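Local structure of nucleoside-diphosphate sugar epimerase (SulA family) (Corynebacterium glutamicum, 3OH8) at residues A[149-154]-A[175-180]. The protein probably catalyses epimerisation of a nucleoside-diphosphate sugar, using a Rossmann-type domain of the NAD-dependent epimerase/dehydratase family. Numbering follows the deposited sequence.
Sequences TVAITG and IQLVRK
Leu-177 carries CG opposite its own carbonyl carbon (chi1 -47°), and the extended chi2 then lays CD1 against strand 149-153, where it meets Ala-151 CB and Thr-153 CG2, each at 3.9 Å. Ala-151, with only a methyl, lets the leucine branch lie close over the sheet. In Thr-153, chi1 of 69° sets OG1 between backbone N and carbonyl carbon and turns CG2 to Leu-177; the buried hydroxyl is bonded to the backbone N-H groups of Leu-208 and Ala-209. Toward the N-terminal ends of the strands, Thr-149 CG2 packs tightly, diagonally, on Ile-175 CD1 at 3.5 Å.

The backbones pair in parallel. Ile-152 is gripped through both its polar atoms: its N donates to Ile-175 O at 2.9 Å, and its O accepts from Leu-177 N in a nearly straight bond (168°). Ile-175 N donates to Val-150 O at 2.8 Å. Beyond these bonds a water bridges Gly-154 N and Leu-177 O, where Gly-154, in the loop after the strand, takes a positive phi that glycine adopts easily.

Ile-152, on the other face from Ala-151, packs its branched side chain on Thr-164 and Leu-167 of helix 158-169, the crossover of this beta-alpha-beta unit, as in Rossmann folds. Strand 204-207 flanks strand 149-153, while strand 187-188 continues the sheet past 173-178.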
loop_
_atom_site.group_PDB
_atom_site.type_symbol
_atom_site.label_atom_id
_atom_site.label_comp_id
_atom_site.label_asym_id
_atom_site.label_seq_id
_atom_site.Cartn_x
_atom_site.Cartn_y
_atom_site.Cartn_z
ATOM N N THR A 149 -1.490 13.218 -14.150
ATOM C CA THR A 149 -2.284 13.771 -13.067
ATOM C C THR A 149 -3.511 12.888 -12.890
ATOM O O THR A 149 -4.262 12.650 -13.836
ATOM C CB THR A 149 -2.721 15.220 -13.349
ATOM O OG1 THR A 149 -1.561 16.018 -13.607
ATOM C CG2 THR A 149 -3.472 15.799 -12.149
ATOM N N VAL A 150 -3.710 12.430 -11.662
ATOM C CA VAL A 150 -4.706 11.423 -11.348
ATOM C C VAL A 150 -5.673 11.983 -10.308
ATOM O O VAL A 150 -5.272 12.295 -9.182
ATOM C CB VAL A 150 -4.003 10.157 -10.776
ATOM C CG1 VAL A 150 -4.991 9.041 -10.574
ATOM C CG2 VAL A 150 -2.889 9.697 -11.699
ATOM N N ALA A 151 -6.934 12.149 -10.693
ATOM C CA ALA A 151 -7.957 12.534 -9.730
ATOM C C ALA A 151 -8.393 11.274 -9.003
ATOM O O ALA A 151 -8.587 10.234 -9.634
ATOM C CB ALA A 151 -9.154 13.185 -10.436
ATOM N N ILE A 152 -8.542 11.359 -7.683
ATOM C CA ILE A 152 -8.901 10.195 -6.882
ATOM C C ILE A 152 -9.975 10.505 -5.849
ATOM O O ILE A 152 -9.830 11.441 -5.079
ATOM C CB ILE A 152 -7.666 9.645 -6.138
ATOM C CG1 ILE A 152 -6.526 9.355 -7.117
ATOM C CG2 ILE A 152 -8.011 8.381 -5.380
ATOM C CD1 ILE A 152 -5.354 8.592 -6.478
ATOM N N THR A 153 -11.057 9.727 -5.848
ATOM C CA THR A 153 -12.009 9.751 -4.747
ATOM C C THR A 153 -11.632 8.636 -3.788
ATOM O O THR A 153 -11.005 7.658 -4.180
ATOM C CB THR A 153 -13.485 9.493 -5.202
ATOM O OG1 THR A 153 -13.628 8.135 -5.625
ATOM C CG2 THR A 153 -13.895 10.430 -6.358
ATOM N N GLY A 154 -12.031 8.768 -2.532
ATOM C CA GLY A 154 -11.677 7.785 -1.529
ATOM C C GLY A 154 -10.197 7.848 -1.190
ATOM O O GLY A 154 -9.630 6.877 -0.698
ATOM N N ILE A 175 -4.799 14.613 -7.639
ATOM C CA ILE A 175 -5.809 15.565 -7.213
ATOM C C ILE A 175 -6.826 14.821 -6.366
ATOM O O ILE A 175 -7.586 14.000 -6.872
ATOM C CB ILE A 175 -6.538 16.216 -8.390
ATOM C CG1 ILE A 175 -5.541 16.919 -9.317
ATOM C CG2 ILE A 175 -7.569 17.206 -7.862
ATOM C CD1 ILE A 175 -6.164 17.389 -10.632
ATOM N N GLN A 176 -6.827 15.100 -5.069
ATOM C CA GLN A 176 -7.715 14.399 -4.164
ATOM C C GLN A 176 -9.101 15.037 -4.191
ATOM O O GLN A 176 -9.247 16.248 -3.952
ATOM C CB GLN A 176 -7.136 14.387 -2.749
ATOM C CG GLN A 176 -5.845 13.583 -2.629
ATOM C CD GLN A 176 -5.202 13.693 -1.259
ATOM O OE1 GLN A 176 -4.086 14.199 -1.129
ATOM N NE2 GLN A 176 -5.898 13.217 -0.232
ATOM N N LEU A 177 -10.103 14.227 -4.528
ATOM C CA LEU A 177 -11.495 14.683 -4.513
ATOM C C LEU A 177 -12.096 14.275 -3.186
ATOM O O LEU A 177 -12.347 13.097 -2.959
ATOM C CB LEU A 177 -12.290 14.058 -5.670
ATOM C CG LEU A 177 -11.563 14.147 -7.024
ATOM C CD1 LEU A 177 -12.327 13.456 -8.166
ATOM C CD2 LEU A 177 -11.241 15.599 -7.381
ATOM N N VAL A 178 -12.317 15.242 -2.300
ATOM C CA VAL A 178 -12.682 14.905 -0.925
ATOM C C VAL A 178 -14.083 15.349 -0.536
ATOM O O VAL A 178 -14.628 16.313 -1.080
ATOM C CB VAL A 178 -11.645 15.460 0.092
ATOM C CG1 VAL A 178 -10.261 14.889 -0.215
ATOM C CG2 VAL A 178 -11.618 16.981 0.035
ATOM N N ARG A 179 -14.668 14.641 0.417
ATOM C CA ARG A 179 -16.057 14.911 0.764
ATOM C C ARG A 179 -16.212 15.960 1.856
ATOM O O ARG A 179 -17.312 16.438 2.110
ATOM C CB ARG A 179 -16.777 13.615 1.110
ATOM C CG ARG A 179 -16.849 12.670 -0.080
ATOM C CD ARG A 179 -17.620 11.425 0.241
ATOM N NE ARG A 179 -17.232 10.876 1.532
ATOM C CZ ARG A 179 -18.099 10.411 2.426
ATOM N NH1 ARG A 179 -19.399 10.430 2.158
ATOM N NH2 ARG A 179 -17.667 9.932 3.588
ATOM N N LYS A 180 -15.111 16.337 2.492
ATOM C CA LYS A 180 -15.164 17.384 3.513
ATOM C C LYS A 180 -13.765 17.878 3.824
ATOM O O LYS A 180 -12.777 17.243 3.451
ATOM C CB LYS A 180 -15.830 16.868 4.793
ATOM C CG LYS A 180 -15.045 15.767 5.500
ATOM C CD LYS A 180 -15.776 15.253 6.730
ATOM C CE LYS A 180 -14.982 14.157 7.429
ATOM N NZ LYS A 180 -15.526 13.848 8.788
HETATM O O HOH W 1 -13.821 10.639 -1.435
#